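Local coordinates for MaoC family protein (Mycobacterium tuberculosis H37Rv, PDB 3KHP), which probably catalyses the reversible dehydration of (3R)-3-hydroxyacyl thioesters to 2-enoyl thioesters, as in the MaoC-type hydratase 2 family, at residues Ile80-Phe85 and Leu118-Glu123; Gly105-Ala110 and Val153-Thr158. All coordinates share one frame; numbering follows the deposited sequence.

Contact 1 (Ile80-Phe85 and Leu118-Glu123); sequences ICCPAF and LSVVTE
C81-F85 runs along one face of strand 118-123 in nearly the same direction, the two end-to-end vectors lying 12° apart, and the CA atoms draw together from 7.1 Å at C81 and L118 to 5.2 Å at A84 and T122. Helix 78-81 ends at C81, and C82 is the first residue with non-helical backbone angles. This is packing of a helix exit on the sheet, consistent with the hot-dog fold of the MaoC and hydratase 2 family. No hydrogen bond joins the segments, so the fit rests on alternate strand residues, L118, V120 and T122, whose CA-CB bonds point toward segment 81-85. L118 brings CD1 to the sulfur of C81, while W40 of strand 36-40 touches both residues. V120 divides its branches: with CG1 anti to the backbone N (chi1 180°), that methyl faces C82 SG at 4.1 Å and the ring of P83, whereas CG2 lies 3.3 Å from C81 O. With chi1 at 71°, T122 turns CG2 to segment 81-85, while OG1 is hydrogen-bonded to T33 OG1. That methyl, T122 CG2, reaches P83 O at 3.3 Å and A84 CA at 3.7 Å.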
loop_
_atom_site.group_PDB
_atom_site.type_symbol
_atom_site.label_atom_id
_atom_site.label_comp_id
_atom_site.label_asym_id
_atom_site.label_seq_id
_atom_site.Cartn_x
_atom_site.Cartn_y
_atom_site.Cartn_z
ATOM N N ILE A 80 -5.689 7.797 -10.539
ATOM C CA ILE A 80 -6.218 6.502 -10.238
ATOM C C ILE A 80 -7.726 6.402 -10.391
ATOM O O ILE A 80 -8.208 5.420 -10.914
ATOM C CB ILE A 80 -5.893 6.104 -8.810
ATOM C CG1 ILE A 80 -4.380 6.203 -8.540
ATOM C CG2 ILE A 80 -6.453 4.702 -8.523
ATOM C CD1 ILE A 80 -3.492 5.266 -9.444
ATOM N N CYS A 81 -8.478 7.408 -9.931
ATOM C CA CYS A 81 -9.954 7.433 -10.050
ATOM C C CYS A 81 -10.484 8.117 -11.299
ATOM O O CYS A 81 -11.698 8.133 -11.527
ATOM C CB CYS A 81 -10.618 8.116 -8.828
ATOM S SG CYS A 81 -10.155 9.808 -8.567
ATOM N N CYS A 82 -9.615 8.730 -12.076
ATOM C CA CYS A 82 -10.043 9.357 -13.335
ATOM C C CYS A 82 -9.035 9.147 -14.453
ATOM O O CYS A 82 -8.634 10.112 -15.093
ATOM C CB CYS A 82 -10.265 10.861 -13.134
ATOM S SG CYS A 82 -11.173 11.692 -14.506
ATOM N N PRO A 83 -8.626 7.891 -14.692
ATOM C CA PRO A 83 -7.552 7.628 -15.636
ATOM C C PRO A 83 -8.001 7.827 -17.089
ATOM O O PRO A 83 -9.051 7.347 -17.460
ATOM C CB PRO A 83 -7.215 6.149 -15.386
ATOM C CG PRO A 83 -8.417 5.566 -14.856
ATOM C CD PRO A 83 -9.233 6.644 -14.206
ATOM N N ALA A 84 -7.213 8.537 -17.883
ATOM C CA ALA A 84 -7.495 8.722 -19.301
ATOM C C ALA A 84 -7.170 7.449 -20.108
ATOM O O ALA A 84 -7.382 7.406 -21.318
ATOM C CB ALA A 84 -6.718 9.941 -19.850
ATOM N N PHE A 85 -6.721 6.406 -19.431
ATOM C CA PHE A 85 -6.129 5.264 -20.099
ATOM C C PHE A 85 -7.014 4.497 -21.086
ATOM O O PHE A 85 -6.542 4.136 -22.148
ATOM C CB PHE A 85 -5.542 4.299 -19.066
ATOM C CG PHE A 85 -4.259 4.794 -18.423
ATOM C CD1 PHE A 85 -3.409 5.690 -19.080
ATOM C CD2 PHE A 85 -3.891 4.337 -17.162
ATOM C CE1 PHE A 85 -2.203 6.119 -18.493
ATOM C CE2 PHE A 85 -2.696 4.770 -16.555
ATOM C CZ PHE A 85 -1.847 5.664 -17.234
ATOM N N LEU A 118 -16.812 8.027 -9.234
ATOM C CA LEU A 118 -16.857 8.890 -10.412
ATOM C C LEU A 118 -17.251 8.110 -11.660
ATOM O O LEU A 118 -16.930 6.946 -11.806
ATOM C CB LEU A 118 -15.523 9.577 -10.664
ATOM C CG LEU A 118 -15.022 10.655 -9.750
ATOM C CD1 LEU A 118 -13.580 10.985 -10.181
ATOM C CD2 LEU A 118 -15.946 11.885 -9.782
ATOM N N SER A 119 -17.960 8.804 -12.536
ATOM C CA SER A 119 -18.335 8.352 -13.848
ATOM C C SER A 119 -17.287 8.943 -14.758
ATOM O O SER A 119 -17.209 10.167 -14.901
ATOM C CB SER A 119 -19.714 8.940 -14.204
ATOM O OG SER A 119 -20.029 8.739 -15.573
ATOM N N VAL A 120 -16.463 8.082 -15.338
ATOM C CA VAL A 120 -15.299 8.509 -16.062
ATOM C C VAL A 120 -15.464 8.157 -17.543
ATOM O O VAL A 120 -15.804 7.038 -17.888
ATOM C CB VAL A 120 -14.024 7.867 -15.488
ATOM C CG1 VAL A 120 -12.806 8.312 -16.252
ATOM C CG2 VAL A 120 -13.880 8.223 -14.002
ATOM N N VAL A 121 -15.247 9.153 -18.392
ATOM C CA VAL A 121 -15.244 8.993 -19.828
ATOM C C VAL A 121 -13.902 9.440 -20.318
ATOM O O VAL A 121 -13.365 10.418 -19.811
ATOM C CB VAL A 121 -16.339 9.856 -20.494
ATOM C CG1 VAL A 121 -16.118 9.946 -22.011
ATOM C CG2 VAL A 121 -17.758 9.325 -20.108
ATOM N N THR A 122 -13.346 8.715 -21.285
ATOM C CA THR A 122 -12.063 9.089 -21.862
ATOM C C THR A 122 -12.128 9.328 -23.381
ATOM O O THR A 122 -13.107 8.996 -24.069
ATOM C CB THR A 122 -10.994 8.018 -21.594
ATOM O OG1 THR A 122 -11.279 6.868 -22.384
ATOM C CG2 THR A 122 -10.972 7.627 -20.129
ATOM N N GLU A 123 -11.045 9.881 -23.902
ATOM C CA GLU A 123 -11.056 10.379 -25.251
ATOM C C GLU A 123 -9.674 10.512 -25.858
ATOM O O GLU A 123 -8.723 10.928 -25.203
ATOM C CB GLU A 123 -11.689 11.754 -25.229
ATOM C CG GLU A 123 -11.854 12.347 -26.607
ATOM C CD GLU A 123 -12.455 13.732 -26.567
ATOM O OE1 GLU A 123 -12.865 14.212 -25.446
ATOM O OE2 GLU A 123 -12.493 14.320 -27.672
#

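Contact 2 (Gly105-Ala110 and Val153-Thr158); sequences GIRLHA and VAETLT
R107 and E155 face each other as a hydrogen-bonded antiparallel pair, between strands whose axes run 170° apart and approach to 4.6 Å. G105 and L157 pair alike, and H109 N continues the series to V153 O at 2.8 Å. From E155 CB, which lies 4.1 Å from R107 O, the side chain leaves on the face shared with R107, CG anti to its own carbonyl carbon (chi1 -59°). CG comes to the rim of the H109 ring, in its plane. CD lies 3.7 Å from H109 NE2, and OE1 accepts the NE2-H of H109 at 2.8 Å, on the anti side of the carboxylate and 28° out of its plane. The same oxygen meets R107 CD at 3.5 Å, whereas R107 NE is too distant for a salt bridge; the guanidinium instead pairs with E307. On the other face, L108 CD1 touches A154 CB at 3.6 Å, and I106 CG2 obliquely meets T156 CG2 at 4.1 Å. V153 and A154 both oppose G144, a classic beta bulge. Strand 103-108, between 152-162 and 254-261, lies where the sheet passes from the N-terminal to the C-terminal half, as expected of a double hot-dog.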
loop_
_atom_site.group_PDB
_atom_site.type_symbol
_atom_site.label_atom_id
_atom_site.label_comp_id
_atom_site.label_asym_id
_atom_site.label_seq_id
_atom_site.Cartn_x
_atom_site.Cartn_y
_atom_site.Cartn_z
ATOM N N GLY A 105 -1.050 15.310 -16.845
ATOM C CA GLY A 105 -1.672 16.492 -16.285
ATOM C C GLY A 105 -2.927 16.077 -15.557
ATOM O O GLY A 105 -3.571 15.066 -15.914
ATOM N N ILE A 106 -3.253 16.808 -14.497
ATOM C CA ILE A 106 -4.512 16.610 -13.846
ATOM C C ILE A 106 -5.116 17.987 -13.607
ATOM O O ILE A 106 -4.412 18.943 -13.486
ATOM C CB ILE A 106 -4.391 15.827 -12.530
ATOM C CG1 ILE A 106 -3.658 16.657 -11.484
ATOM C CG2 ILE A 106 -3.714 14.459 -12.722
ATOM C CD1 ILE A 106 -3.600 16.002 -10.168
ATOM N N ARG A 107 -6.427 18.086 -13.555
ATOM C CA ARG A 107 -7.065 19.339 -13.158
ATOM C C ARG A 107 -8.235 18.987 -12.267
ATOM O O ARG A 107 -9.026 18.117 -12.620
ATOM C CB ARG A 107 -7.500 20.135 -14.406
ATOM C CG ARG A 107 -8.235 21.415 -14.122
ATOM C CD ARG A 107 -8.375 22.331 -15.378
ATOM N NE ARG A 107 -7.072 22.680 -15.921
ATOM C CZ ARG A 107 -6.373 23.759 -15.595
ATOM N NH1 ARG A 107 -6.850 24.647 -14.727
ATOM N NH2 ARG A 107 -5.182 23.959 -16.143
ATOM N N LEU A 108 -8.339 19.640 -11.113
ATOM C CA LEU A 108 -9.432 19.356 -10.175
ATOM C C LEU A 108 -10.385 20.548 -10.101
ATOM O O LEU A 108 -9.975 21.690 -10.191
ATOM C CB LEU A 108 -8.884 19.016 -8.785
ATOM C CG LEU A 108 -8.333 17.591 -8.519
ATOM C CD1 LEU A 108 -9.373 16.464 -8.690
ATOM C CD2 LEU A 108 -7.133 17.358 -9.400
ATOM N N HIS A 109 -11.670 20.248 -9.960
ATOM C CA HIS A 109 -12.726 21.252 -9.875
ATOM C C HIS A 109 -13.442 21.207 -8.557
ATOM O O HIS A 109 -14.243 22.095 -8.251
ATOM C CB HIS A 109 -13.706 21.011 -10.999
ATOM C CG HIS A 109 -13.068 21.148 -12.329
ATOM N ND1 HIS A 109 -12.788 22.375 -12.886
ATOM C CD2 HIS A 109 -12.528 20.223 -13.157
ATOM C CE1 HIS A 109 -12.159 22.197 -14.032
ATOM N NE2 HIS A 109 -11.994 20.900 -14.224
ATOM N N ALA A 110 -13.163 20.156 -7.798
ATOM C CA ALA A 110 -13.608 20.017 -6.426
ATOM C C ALA A 110 -12.604 19.127 -5.680
ATOM O O ALA A 110 -11.775 18.458 -6.288
ATOM C CB ALA A 110 -15.020 19.403 -6.380
ATOM N N VAL A 153 -15.763 16.796 -11.709
ATOM C CA VAL A 153 -14.889 16.761 -10.544
ATOM C C VAL A 153 -13.419 16.839 -10.916
ATOM O O VAL A 153 -12.709 17.689 -10.410
ATOM C CB VAL A 153 -15.159 15.496 -9.729
ATOM C CG1 VAL A 153 -14.076 15.293 -8.706
ATOM C CG2 VAL A 153 -16.553 15.592 -9.091
ATOM N N ALA A 154 -12.983 15.967 -11.828
ATOM C CA ALA A 154 -11.566 15.881 -12.262
ATOM C C ALA A 154 -11.371 15.705 -13.792
ATOM O O ALA A 154 -12.210 15.140 -14.497
ATOM C CB ALA A 154 -10.874 14.741 -11.535
ATOM N N GLU A 155 -10.241 16.197 -14.282
ATOM C CA GLU A 155 -9.824 15.963 -15.646
ATOM C C GLU A 155 -8.385 15.430 -15.639
ATOM O O GLU A 155 -7.571 15.817 -14.802
ATOM C CB GLU A 155 -9.848 17.251 -16.490
ATOM C CG GLU A 155 -11.184 17.956 -16.603
ATOM C CD GLU A 155 -11.100 19.267 -17.416
ATOM O OE1 GLU A 155 -10.913 20.347 -16.786
ATOM O OE2 GLU A 155 -11.211 19.195 -18.678
ATOM N N THR A 156 -8.062 14.574 -16.602
ATOM C CA THR A 156 -6.702 14.110 -16.711
ATOM C C THR A 156 -6.227 14.172 -18.146
ATOM O O THR A 156 -7.010 14.042 -19.090
ATOM C CB THR A 156 -6.564 12.684 -16.146
ATOM O OG1 THR A 156 -7.500 11.807 -16.783
ATOM C CG2 THR A 156 -6.860 12.674 -14.669
ATOM N N LEU A 157 -4.933 14.355 -18.314
ATOM C CA LEU A 157 -4.356 14.341 -19.625
ATOM C C LEU A 157 -3.078 13.501 -19.611
ATOM O O LEU A 157 -2.119 13.829 -18.930
ATOM C CB LEU A 157 -4.088 15.777 -20.089
ATOM C CG LEU A 157 -3.789 15.933 -21.578
ATOM C CD1 LEU A 157 -5.102 15.780 -22.369
ATOM C CD2 LEU A 157 -3.061 17.301 -21.901
ATOM N N THR A 158 -3.068 12.439 -20.397
ATOM C CA THR A 158 -1.917 11.576 -20.513
ATOM C C THR A 158 -1.382 11.674 -21.938
ATOM O O THR A 158 -2.086 11.371 -22.898
ATOM C CB THR A 158 -2.316 10.148 -20.158
ATOM O OG1 THR A 158 -2.881 10.158 -18.847
ATOM C CG2 THR A 158 -1.142 9.182 -20.229
#

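Contacts 1 and 2 have centres 9 Å apart and meet on the sheet face that carries T156. The clearest joint is the probable hydrogen bond from T156 OG1 to C82 O, 2.6 Å long, which ties the helix exit of contact 1 to a strand of contact 2. Further packing brings C82 SG to 3.6 Å from A154 O and F85 CE1 to 3.7 Å from T158 CG2. Residues 80-85 thus bridge two strands of one sheet, 116-129 and 152-162, which are separated in its order by strand 136-145. The segments alternate along the chain. Neither contact includes a residue established as catalytic; all four segments fall in the hydratase 2 N-terminal family region, and the contacts join its helix exit to its sheet.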